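Local coordinates for protein extracellular ligand-binding receptor (Desulfohalobium retbaense DSM 5692, PDB 5ERE) that probably senses small molecules outside the cell, holding 2-oxo-4-methylpentanoic acid in a periplasmic-binding-protein module and cytosine in a second, Cache-type sensor module, at residues A[51-55]-A[81-85]; A[102-106]-A[281-285]; A[257-261]-A[290-294]. All coordinates share one frame; numbering follows the deposited sequence.

Interaction 1. Residues A[51-55]-A[81-85]; sequences VQAFQ and LAAEK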
ATOM      1  N   VAL A  51     -19.699  22.309  12.587  1.00 50.79           N
ATOM      2  CA  VAL A  51     -19.874  22.141  14.028  1.00 55.35           C
ATOM      3  C   VAL A  51     -21.264  22.669  14.393  1.00 62.51           C
ATOM      4  O   VAL A  51     -21.996  22.049  15.183  1.00 62.97           O
ATOM      5  CB  VAL A  51     -18.749  22.843  14.818  1.00 56.84           C
ATOM      6  CG1 VAL A  51     -19.066  22.933  16.328  1.00 54.23           C
ATOM      7  CG2 VAL A  51     -17.425  22.100  14.583  1.00 46.39           C
ATOM      8  N   GLN A  52     -21.642  23.776  13.760  1.00 62.19           N
ATOM      9  CA  GLN A  52     -22.988  24.327  13.887  1.00 65.30           C
ATOM     10  C   GLN A  52     -24.075  23.350  13.430  1.00 62.54           C
ATOM     11  O   GLN A  52     -25.066  23.170  14.136  1.00 62.22           O
ATOM     12  CB  GLN A  52     -23.102  25.630  13.090  1.00 70.89           C
ATOM     13  CG  GLN A  52     -24.326  26.452  13.429  1.00 69.97           C
ATOM     14  CD  GLN A  52     -24.254  27.044  14.814  1.00 76.89           C
ATOM     15  OE1 GLN A  52     -23.432  27.921  15.076  1.00 80.64           O
ATOM     16  NE2 GLN A  52     -25.110  26.563  15.715  1.00 77.87           N
ATOM     17  N   ALA A  53     -23.909  22.720  12.265  1.00 62.98           N
ATOM     18  CA  ALA A  53     -24.876  21.691  11.827  1.00 62.29           C
ATOM     19  C   ALA A  53     -25.009  20.571  12.860  1.00 56.00           C
ATOM     20  O   ALA A  53     -26.116  20.158  13.206  1.00 55.64           O
ATOM     21  CB  ALA A  53     -24.479  21.104  10.460  1.00 53.02           C
ATOM     22  N   PHE A  54     -23.880  20.082  13.367  1.00 56.21           N
ATOM     23  CA  PHE A  54     -23.915  19.057  14.402  1.00 56.45           C
ATOM     24  C   PHE A  54     -24.680  19.515  15.658  1.00 59.67           C
ATOM     25  O   PHE A  54     -25.610  18.830  16.104  1.00 54.07           O
ATOM     26  CB  PHE A  54     -22.494  18.635  14.792  1.00 58.30           C
ATOM     27  CG  PHE A  54     -22.447  17.686  15.959  1.00 54.63           C
ATOM     28  CD1 PHE A  54     -22.787  16.350  15.797  1.00 49.08           C
ATOM     29  CD2 PHE A  54     -22.074  18.132  17.223  1.00 59.97           C
ATOM     30  CE1 PHE A  54     -22.749  15.485  16.881  1.00 52.62           C
ATOM     31  CE2 PHE A  54     -22.032  17.275  18.301  1.00 55.75           C
ATOM     32  CZ  PHE A  54     -22.367  15.951  18.138  1.00 54.35           C
ATOM     33  N   GLN A  55     -24.290  20.660  16.222  1.00 51.28           N
ATOM     34  CA  GLN A  55     -24.920  21.164  17.446  1.00 58.36           C
ATOM     35  C   GLN A  55     -26.430  21.364  17.245  1.00 64.52           C
ATOM     36  O   GLN A  55     -27.236  21.021  18.119  1.00 56.50           O
ATOM     37  CB  GLN A  55     -24.261  22.478  17.894  1.00 67.85           C
ATOM     38  CG  GLN A  55     -22.785  22.364  18.337  1.00 67.73           C
ATOM     39  CD  GLN A  55     -22.604  21.587  19.641  1.00 70.91           C
ATOM     40  OE1 GLN A  55     -23.581  21.163  20.265  1.00 76.96           O
ATOM     41  NE2 GLN A  55     -21.344  21.404  20.063  1.00 66.52           N
ATOM     42  N   LEU A  81     -16.678  16.037  19.765  1.00 49.62           N
ATOM     43  CA  LEU A  81     -17.979  16.512  20.206  1.00 52.86           C
ATOM     44  C   LEU A  81     -18.977  15.368  20.319  1.00 56.97           C
ATOM     45  O   LEU A  81     -19.679  15.259  21.316  1.00 51.65           O
ATOM     46  CB  LEU A  81     -18.507  17.583  19.243  1.00 52.30           C
ATOM     47  CG  LEU A  81     -17.566  18.777  19.083  1.00 51.64           C
ATOM     48  CD1 LEU A  81     -18.117  19.835  18.106  1.00 52.13           C
ATOM     49  CD2 LEU A  81     -17.328  19.409  20.419  1.00 55.31           C
ATOM     50  N   ALA A  82     -19.041  14.519  19.298  1.00 49.05           N
ATOM     51  CA  ALA A  82     -19.912  13.356  19.362  1.00 54.38           C
ATOM     52  C   ALA A  82     -19.510  12.475  20.534  1.00 54.29           C
ATOM     53  O   ALA A  82     -20.369  11.912  21.210  1.00 45.38           O
ATOM     54  CB  ALA A  82     -19.859  12.570  18.067  1.00 45.66           C
ATOM     55  N   ALA A  83     -18.205  12.352  20.763  1.00 55.56           N
ATOM     56  CA  ALA A  83     -17.710  11.509  21.842  1.00 55.19           C
ATOM     57  C   ALA A  83     -18.221  12.019  23.189  1.00 53.53           C
ATOM     58  O   ALA A  83     -18.787  11.252  23.949  1.00 54.89           O
ATOM     59  CB  ALA A  83     -16.199  11.457  21.832  1.00 54.58           C
ATOM     60  N   GLU A  84     -18.038  13.314  23.448  1.00 57.99           N
ATOM     61  CA  GLU A  84     -18.472  13.963  24.691  1.00 67.02           C
ATOM     62  C   GLU A  84     -19.979  13.837  24.926  1.00 66.27           C
ATOM     63  O   GLU A  84     -20.416  13.674  26.062  1.00 67.67           O
ATOM     64  CB  GLU A  84     -18.054  15.450  24.674  1.00 72.34           C
ATOM     65  CG  GLU A  84     -18.872  16.422  25.536  1.00 86.17           C
ATOM     66  CD  GLU A  84     -18.721  16.190  27.031  1.00110.22           C
ATOM     67  OE1 GLU A  84     -17.979  15.268  27.432  1.00122.31           O
ATOM     68  OE2 GLU A  84     -19.345  16.940  27.811  1.00113.59           O
ATOM     69  N   LYS A  85     -20.772  13.915  23.862  1.00 59.93           N
ATOM     70  CA  LYS A  85     -22.225  13.808  24.003  1.00 54.93           C
ATOM     71  C   LYS A  85     -22.702  12.367  23.892  1.00 60.24           C
ATOM     72  O   LYS A  85     -23.903  12.099  23.928  1.00 51.41           O
ATOM     73  CB  LYS A  85     -22.923  14.671  22.954  1.00 55.32           C
ATOM     74  CG  LYS A  85     -22.570  16.144  23.060  1.00 64.75           C
ATOM     75  CD  LYS A  85     -23.451  17.011  22.175  1.00 74.73           C
ATOM     76  CE  LYS A  85     -23.115  18.495  22.349  1.00 79.73           C
ATOM     77  NZ  LYS A  85     -23.547  19.016  23.676  1.00 78.86           N
TER

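Interaction 2. Residues A[102-106]-A[281-285]; sequences PGHTI and FEWYA. With CA (calcium ion), chain E.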
ATOM      1  N   PRO A 102     -10.312   7.283  21.852  1.00 58.02           N
ATOM      2  CA  PRO A 102     -10.342   5.915  21.354  1.00 51.03           C
ATOM      3  C   PRO A 102     -11.736   5.281  21.543  1.00 47.41           C
ATOM      4  O   PRO A 102     -12.459   5.589  22.483  1.00 50.70           O
ATOM      5  CB  PRO A 102      -9.258   5.218  22.190  1.00 57.81           C
ATOM      6  CG  PRO A 102      -8.421   6.307  22.746  1.00 55.93           C
ATOM      7  CD  PRO A 102      -9.322   7.460  22.930  1.00 63.68           C
ATOM      8  N   GLY A 103     -12.126   4.447  20.589  1.00 52.08           N
ATOM      9  CA  GLY A 103     -13.435   3.824  20.621  1.00 53.28           C
ATOM     10  C   GLY A 103     -14.556   4.716  20.129  1.00 47.95           C
ATOM     11  O   GLY A 103     -15.724   4.440  20.370  1.00 47.45           O
ATOM     12  N   HIS A 104     -14.214   5.790  19.429  1.00 43.63           N
ATOM     13  CA  HIS A 104     -15.230   6.717  18.940  1.00 34.85           C
ATOM     14  C   HIS A 104     -14.918   7.017  17.511  1.00 44.95           C
ATOM     15  O   HIS A 104     -13.731   7.143  17.124  1.00 37.94           O
ATOM     16  CB  HIS A 104     -15.300   8.007  19.769  1.00 47.41           C
ATOM     17  CG  HIS A 104     -15.795   7.790  21.174  1.00 48.10           C
ATOM     18  ND1 HIS A 104     -17.114   7.975  21.534  1.00 46.15           N
ATOM     19  CD2 HIS A 104     -15.152   7.384  22.291  1.00 54.46           C
ATOM     20  CE1 HIS A 104     -17.259   7.692  22.817  1.00 52.31           C
ATOM     21  NE2 HIS A 104     -16.085   7.335  23.301  1.00 49.93           N
ATOM     22  N   THR A 105     -16.004   7.096  16.746  1.00 39.08           N
ATOM     23  CA  THR A 105     -15.979   7.346  15.315  1.00 39.30           C
ATOM     24  C   THR A 105     -15.514   6.139  14.527  1.00 40.61           C
ATOM     25  O   THR A 105     -14.369   5.715  14.604  1.00 35.08           O
ATOM     26  CB  THR A 105     -15.074   8.548  14.919  1.00 33.59           C
ATOM     27  OG1 THR A 105     -15.534   9.730  15.585  1.00 39.06           O
ATOM     28  CG2 THR A 105     -15.150   8.759  13.401  1.00 35.74           C
ATOM     29  N   ILE A 106     -16.423   5.604  13.736  1.00 37.03           N
ATOM     30  CA  ILE A 106     -16.064   4.608  12.778  1.00 36.81           C
ATOM     31  C   ILE A 106     -15.789   5.359  11.482  1.00 30.60           C
ATOM     32  O   ILE A 106     -16.497   6.287  11.163  1.00 33.03           O
ATOM     33  CB  ILE A 106     -17.197   3.583  12.583  1.00 33.44           C
ATOM     34  CG1 ILE A 106     -17.312   2.676  13.819  1.00 27.36           C
ATOM     35  CG2 ILE A 106     -17.006   2.757  11.289  1.00 30.87           C
ATOM     36  CD1 ILE A 106     -16.179   1.663  13.981  1.00 33.78           C
ATOM     37  N   PHE A 281     -20.168   0.903  17.580  1.00 45.23           N
ATOM     38  CA  PHE A 281     -18.742   0.843  17.276  1.00 40.59           C
ATOM     39  C   PHE A 281     -18.276  -0.627  17.153  1.00 41.95           C
ATOM     40  O   PHE A 281     -17.623  -0.999  16.168  1.00 39.79           O
ATOM     41  CB  PHE A 281     -17.951   1.616  18.345  1.00 37.76           C
ATOM     42  CG  PHE A 281     -16.498   1.855  18.009  1.00 44.47           C
ATOM     43  CD1 PHE A 281     -15.553   0.865  18.203  1.00 39.98           C
ATOM     44  CD2 PHE A 281     -16.073   3.100  17.547  1.00 37.37           C
ATOM     45  CE1 PHE A 281     -14.230   1.086  17.911  1.00 41.61           C
ATOM     46  CE2 PHE A 281     -14.745   3.330  17.252  1.00 39.45           C
ATOM     47  CZ  PHE A 281     -13.818   2.335  17.426  1.00 40.09           C
ATOM     48  N   GLU A 282     -18.657  -1.473  18.105  1.00 40.40           N
ATOM     49  CA  GLU A 282     -18.240  -2.873  18.072  1.00 38.57           C
ATOM     50  C   GLU A 282     -18.818  -3.636  16.859  1.00 34.52           C
ATOM     51  O   GLU A 282     -18.232  -4.612  16.354  1.00 33.93           O
ATOM     52  CB  GLU A 282     -18.646  -3.591  19.385  1.00 42.56           C
ATOM     53  CG  GLU A 282     -18.246  -5.069  19.396  1.00 40.71           C
ATOM     54  CD  GLU A 282     -16.740  -5.281  19.288  1.00 41.31           C
ATOM     55  OE1 GLU A 282     -16.035  -4.743  20.176  1.00 45.78           O
ATOM     56  OE2 GLU A 282     -16.254  -5.934  18.314  1.00 45.70           O
ATOM     57  N   TRP A 283     -19.981  -3.211  16.412  1.00 36.02           N
ATOM     58  CA  TRP A 283     -20.550  -3.763  15.195  1.00 33.03           C
ATOM     59  C   TRP A 283     -19.554  -3.725  14.051  1.00 40.55           C
ATOM     60  O   TRP A 283     -19.473  -4.650  13.227  1.00 42.44           O
ATOM     61  CB  TRP A 283     -21.789  -2.971  14.807  1.00 32.94           C
ATOM     62  CG  TRP A 283     -22.437  -3.501  13.616  1.00 35.45           C
ATOM     63  CD1 TRP A 283     -22.215  -3.128  12.322  1.00 34.59           C
ATOM     64  CD2 TRP A 283     -23.411  -4.548  13.585  1.00 35.62           C
ATOM     65  NE1 TRP A 283     -23.006  -3.873  11.481  1.00 42.99           N
ATOM     66  CE2 TRP A 283     -23.744  -4.756  12.227  1.00 45.71           C
ATOM     67  CE3 TRP A 283     -24.034  -5.325  14.566  1.00 42.59           C
ATOM     68  CZ2 TRP A 283     -24.675  -5.688  11.838  1.00 44.99           C
ATOM     69  CZ3 TRP A 283     -24.969  -6.261  14.174  1.00 43.00           C
ATOM     70  CH2 TRP A 283     -25.271  -6.436  12.818  1.00 41.32           C
ATOM     71  N   TYR A 284     -18.828  -2.615  13.974  1.00 33.66           N
ATOM     72  CA  TYR A 284     -17.875  -2.425  12.884  1.00 37.26           C
ATOM     73  C   TYR A 284     -16.469  -2.900  13.245  1.00 38.96           C
ATOM     74  O   TYR A 284     -15.827  -3.576  12.443  1.00 31.18           O
ATOM     75  CB  TYR A 284     -17.874  -0.946  12.475  1.00 39.88           C
ATOM     76  CG  TYR A 284     -19.110  -0.546  11.699  1.00 31.77           C
ATOM     77  CD1 TYR A 284     -19.206  -0.776  10.334  1.00 36.61           C
ATOM     78  CD2 TYR A 284     -20.151   0.116  12.328  1.00 28.72           C
ATOM     79  CE1 TYR A 284     -20.349  -0.422   9.627  1.00 30.79           C
ATOM     80  CE2 TYR A 284     -21.270   0.489  11.650  1.00 36.99           C
ATOM     81  CZ  TYR A 284     -21.373   0.225  10.295  1.00 33.67           C
ATOM     82  OH  TYR A 284     -22.495   0.644   9.652  1.00 34.17           O
ATOM     83  N   ALA A 285     -16.008  -2.576  14.460  1.00 40.28           N
ATOM     84  CA  ALA A 285     -14.616  -2.769  14.837  1.00 34.64           C
ATOM     85  C   ALA A 285     -14.236  -4.246  14.758  1.00 43.04           C
ATOM     86  O   ALA A 285     -14.881  -5.085  15.384  1.00 37.72           O
ATOM     87  CB  ALA A 285     -14.360  -2.208  16.285  1.00 35.80           C
TER
HETATM   88 CA    CA E 604     -16.815  -6.336  16.066  1.00 38.44          CA

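Interaction 3. Residues A[257-261]-A[290-294]; sequences VEAYD and TGALG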
ATOM      1  N   VAL A 257     -20.666   5.152  -3.559  1.00 35.00           N
ATOM      2  CA  VAL A 257     -20.418   3.738  -3.265  1.00 35.62           C
ATOM      3  C   VAL A 257     -20.194   3.555  -1.765  1.00 35.26           C
ATOM      4  O   VAL A 257     -20.773   2.658  -1.125  1.00 29.25           O
ATOM      5  CB  VAL A 257     -19.186   3.208  -4.054  1.00 36.51           C
ATOM      6  CG1 VAL A 257     -18.749   1.800  -3.563  1.00 27.90           C
ATOM      7  CG2 VAL A 257     -19.460   3.215  -5.536  1.00 38.01           C
ATOM      8  N   GLU A 258     -19.356   4.412  -1.209  1.00 30.24           N
ATOM      9  CA  GLU A 258     -19.076   4.406   0.208  1.00 27.97           C
ATOM     10  C   GLU A 258     -20.318   4.655   1.060  1.00 31.38           C
ATOM     11  O   GLU A 258     -20.496   4.047   2.119  1.00 34.18           O
ATOM     12  CB  GLU A 258     -18.022   5.490   0.554  1.00 30.00           C
ATOM     13  CG  GLU A 258     -17.664   5.532   2.033  1.00 29.94           C
ATOM     14  CD  GLU A 258     -16.714   6.708   2.391  1.00 37.09           C
ATOM     15  OE1 GLU A 258     -17.013   7.868   1.988  1.00 38.89           O
ATOM     16  OE2 GLU A 258     -15.697   6.449   3.082  1.00 37.02           O
ATOM     17  N   ALA A 259     -21.114   5.623   0.643  1.00 30.01           N
ATOM     18  CA  ALA A 259     -22.270   6.015   1.400  1.00 27.86           C
ATOM     19  C   ALA A 259     -23.327   4.885   1.332  1.00 35.98           C
ATOM     20  O   ALA A 259     -23.992   4.620   2.324  1.00 29.47           O
ATOM     21  CB  ALA A 259     -22.829   7.304   0.897  1.00 36.80           C
ATOM     22  N   TYR A 260     -23.419   4.195   0.198  1.00 29.42           N
ATOM     23  CA  TYR A 260     -24.299   3.056   0.076  1.00 29.73           C
ATOM     24  C   TYR A 260     -23.900   1.938   1.059  1.00 40.60           C
ATOM     25  O   TYR A 260     -24.770   1.342   1.708  1.00 34.55           O
ATOM     26  CB  TYR A 260     -24.307   2.503  -1.378  1.00 30.74           C
ATOM     27  CG  TYR A 260     -25.147   1.270  -1.540  1.00 38.06           C
ATOM     28  CD1 TYR A 260     -26.510   1.371  -1.785  1.00 45.53           C
ATOM     29  CD2 TYR A 260     -24.585  -0.008  -1.441  1.00 42.93           C
ATOM     30  CE1 TYR A 260     -27.317   0.219  -1.925  1.00 40.36           C
ATOM     31  CE2 TYR A 260     -25.381  -1.160  -1.579  1.00 45.07           C
ATOM     32  CZ  TYR A 260     -26.735  -1.034  -1.825  1.00 42.74           C
ATOM     33  OH  TYR A 260     -27.520  -2.160  -1.983  1.00 49.77           O
ATOM     34  N   ASP A 261     -22.609   1.617   1.166  1.00 40.37           N
ATOM     35  CA  ASP A 261     -22.201   0.577   2.125  1.00 32.46           C
ATOM     36  C   ASP A 261     -22.403   0.993   3.582  1.00 36.61           C
ATOM     37  O   ASP A 261     -22.706   0.142   4.448  1.00 37.85           O
ATOM     38  CB  ASP A 261     -20.751   0.154   1.942  1.00 34.72           C
ATOM     39  CG  ASP A 261     -20.548  -0.779   0.767  1.00 40.91           C
ATOM     40  OD1 ASP A 261     -21.538  -1.086   0.064  1.00 41.44           O
ATOM     41  OD2 ASP A 261     -19.386  -1.198   0.547  1.00 43.10           O
ATOM     42  N   THR A 290     -18.588  -7.204   3.009  1.00 28.74           N
ATOM     43  CA  THR A 290     -18.459  -7.243   1.579  1.00 38.15           C
ATOM     44  C   THR A 290     -19.670  -6.530   1.028  1.00 37.03           C
ATOM     45  O   THR A 290     -20.777  -6.720   1.485  1.00 43.82           O
ATOM     46  CB  THR A 290     -18.328  -8.682   1.072  1.00 49.73           C
ATOM     47  OG1 THR A 290     -17.068  -9.208   1.530  1.00 46.57           O
ATOM     48  CG2 THR A 290     -18.356  -8.725  -0.440  1.00 53.57           C
ATOM     49  N   GLY A 291     -19.426  -5.623   0.094  1.00 37.35           N
ATOM     50  CA  GLY A 291     -20.460  -4.715  -0.349  1.00 31.75           C
ATOM     51  C   GLY A 291     -19.969  -3.989  -1.588  1.00 31.13           C
ATOM     52  O   GLY A 291     -19.104  -4.476  -2.301  1.00 33.81           O
ATOM     53  N   ALA A 292     -20.527  -2.818  -1.833  1.00 36.60           N
ATOM     54  CA  ALA A 292     -20.257  -2.119  -3.066  1.00 31.20           C
ATOM     55  C   ALA A 292     -18.804  -1.681  -3.151  1.00 36.03           C
ATOM     56  O   ALA A 292     -18.237  -1.624  -4.270  1.00 32.49           O
ATOM     57  CB  ALA A 292     -21.193  -0.928  -3.220  1.00 37.60           C
ATOM     58  N   LEU A 293     -18.175  -1.428  -1.990  1.00 33.92           N
ATOM     59  CA  LEU A 293     -16.752  -1.051  -1.949  1.00 36.84           C
ATOM     60  C   LEU A 293     -15.848  -2.252  -2.039  1.00 42.40           C
ATOM     61  O   LEU A 293     -14.644  -2.126  -1.896  1.00 38.98           O
ATOM     62  CB  LEU A 293     -16.396  -0.339  -0.651  1.00 27.86           C
ATOM     63  CG  LEU A 293     -16.818   1.083  -0.373  1.00 28.68           C
ATOM     64  CD1 LEU A 293     -16.650   1.361   1.174  1.00 38.70           C
ATOM     65  CD2 LEU A 293     -15.906   1.993  -1.193  1.00 38.06           C
ATOM     66  N   GLY A 294     -16.438  -3.434  -2.161  1.00 34.17           N
ATOM     67  CA  GLY A 294     -15.649  -4.648  -2.164  1.00 35.89           C
ATOM     68  C   GLY A 294     -15.541  -5.177  -0.744  1.00 35.18           C
ATOM     69  O   GLY A 294     -16.402  -4.916   0.079  1.00 38.28           O
TER

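Interaction 1. Residues A[51-55]-A[81-85]
Phe-54 and Leu-81 lead this helix-to-helix contact, in which apolar side chains carry most of the packing and no hydrogen bond crosses from one helix to the other. The Phe-54 ring leaves helix 47-60 with CG anti to the backbone N (chi1 174°), a setting that sends it across to helix 72-84. There its outer end lies against the start of the Leu-81 side chain, CE2 of Phe-54 being 3.7 Å from CB of Leu-81. The tip of the same ring reaches the partner backbone: CZ of Phe-54 sits 3.8 Å from CA of Ala-82, whose small side chain lets the ring come this near. One turn before Gln-55 on helix 47-60, Val-51 meets Leu-81 methyl to methyl, with CG1 of Val-51 at 3.7 Å from CD1 of Leu-81 and the two side chains crossing at about a right angle.

Both helices pack on the parallel sheet of the first lobe of a periplasmic-binding-protein fold, each leading from one strand to the next in beta-alpha-beta succession. Phe-54 also touches Ile-7 of strand 3-8 and Ile-78 of helix 72-84, which places its ring where helices and sheet come together. Were Phe-54 cut back to an alanine, Leu-81 and Ala-82 would probably lose the ring they pack on, leaving a gap between the two helices and Ile-7.

Polar residues border the contact at its more open end without bonding across it. The long chain of Lys-85 runs back toward helix 47-60, passing its CD 4.1 Å from CE2 of Phe-54, and bends at its last torsion. Its CE then comes 3.4 Å from OE1 of Gln-55, while the amide nitrogen NE2 of Gln-55 stands 4.1 Å from CD1 of Leu-81.

Interaction 2. Residues A[102-106]-A[281-285]
Phe-281 is held between Gly-103 and Ile-106, one on each face of its ring. On one face CD1 of Ile-106 makes a CH-pi contact, 3.9 Å from the centroid and only 13° off the ring normal. The opposite face receives the backbone of Gly-103, whose CA lies 3.8 Å from the centroid in a second CH-pi contact; the carbonyl O of Gly-103 is offset toward the rim, 3.1 Å from CD2 of Phe-281. The loop turns here with a positive phi at Gly-103 (80°), a backbone setting that suits glycine.

Aliphatic packing continues past Phe-281. With CG1 beside the backbone N (chi1 -72°), the CG1-CD1 branch of Ile-106 enters the angle between the Phe-281 ring and Tyr-284, bringing CD1 of Ile-106 to 3.5 Å from CB of Tyr-284. CG2 of Ile-106 is on the Tyr-284 side too, 3.9 Å from CG of Tyr-284. This joins the edge strand 106-107 of the first lobe's parallel sheet to helix 277-284, in the periplasmic-binding-protein module. The hydroxyl of Tyr-284 is hydrogen-bonded to Thr-265 on helix 254-271.

Metal coordination also involves 281-285. Calcium is bound by O of Glu-282 at 2.2 Å, by OE2 of Glu-282 and by O of Ala-285, with Asn-287 supplying a further ligand. Nearby, the carbonyl O of Phe-281 accepts from N of both Tyr-284 and Ala-285.

Interaction 3. Residues A[257-261]-A[290-294]
A type I beta turn from Gly-291 to Gly-294 lies beside helix 254-271, the CA atoms of Val-257 and Ala-292 being 5.9 Å apart and those of Asp-261 and Gly-291 6.1 Å. Asp-261 clasps two consecutive amides of the turn, one with each carboxylate oxygen. Its OD1 takes the N-H of Ala-292 on the syn lone pair at 2.8 Å, with an N-H...O angle of 150°. The second bond is straighter at 164°: N of Leu-293 meets OD2 of Asp-261 at 2.8 Å, on the syn side but 33° out of the carboxylate plane. Two grips of this kind fix the rotation of the buried carboxylate, and the paired N-H groups would help to stabilise its charge.

The turn joins the antiparallel strands 288-291 and 296-298, so the clasp ties a beta hairpin to helix 254-271 of the binding-protein module. Around the polar centre the packing is apolar. CG1 of Val-257 is the methyl that reaches the turn, 3.7 Å from both CB of Ala-292 and CD2 of Leu-293. The Tyr-260 ring comes to the Ala-292 methyl through CD2, while its hydroxyl is hydrogen-bonded to Glu-31.

In the fold
All three contacts lie in the periplasmic-binding-protein module, and they illustrate how one module is knit together by two local contacts and one long-range one, interaction 2. Interaction 1 closes before interaction 2 opens; interactions 2 and 3 alternate along the chain, since helix 254-271 precedes helix 277-284 and strand 288-291 follows it. Centres of interactions 1 and 2 lie about 17 Å apart, and the two touch where Ala-83 packs on His-104. Interaction 3 is about 18 Å from interaction 2 and about 26 Å from interaction 1, centre to centre. Interaction 2 thus connects the parallel sheet flanked by the helices of interaction 1 with the calcium-bearing region that runs on into the hairpin of interaction 3.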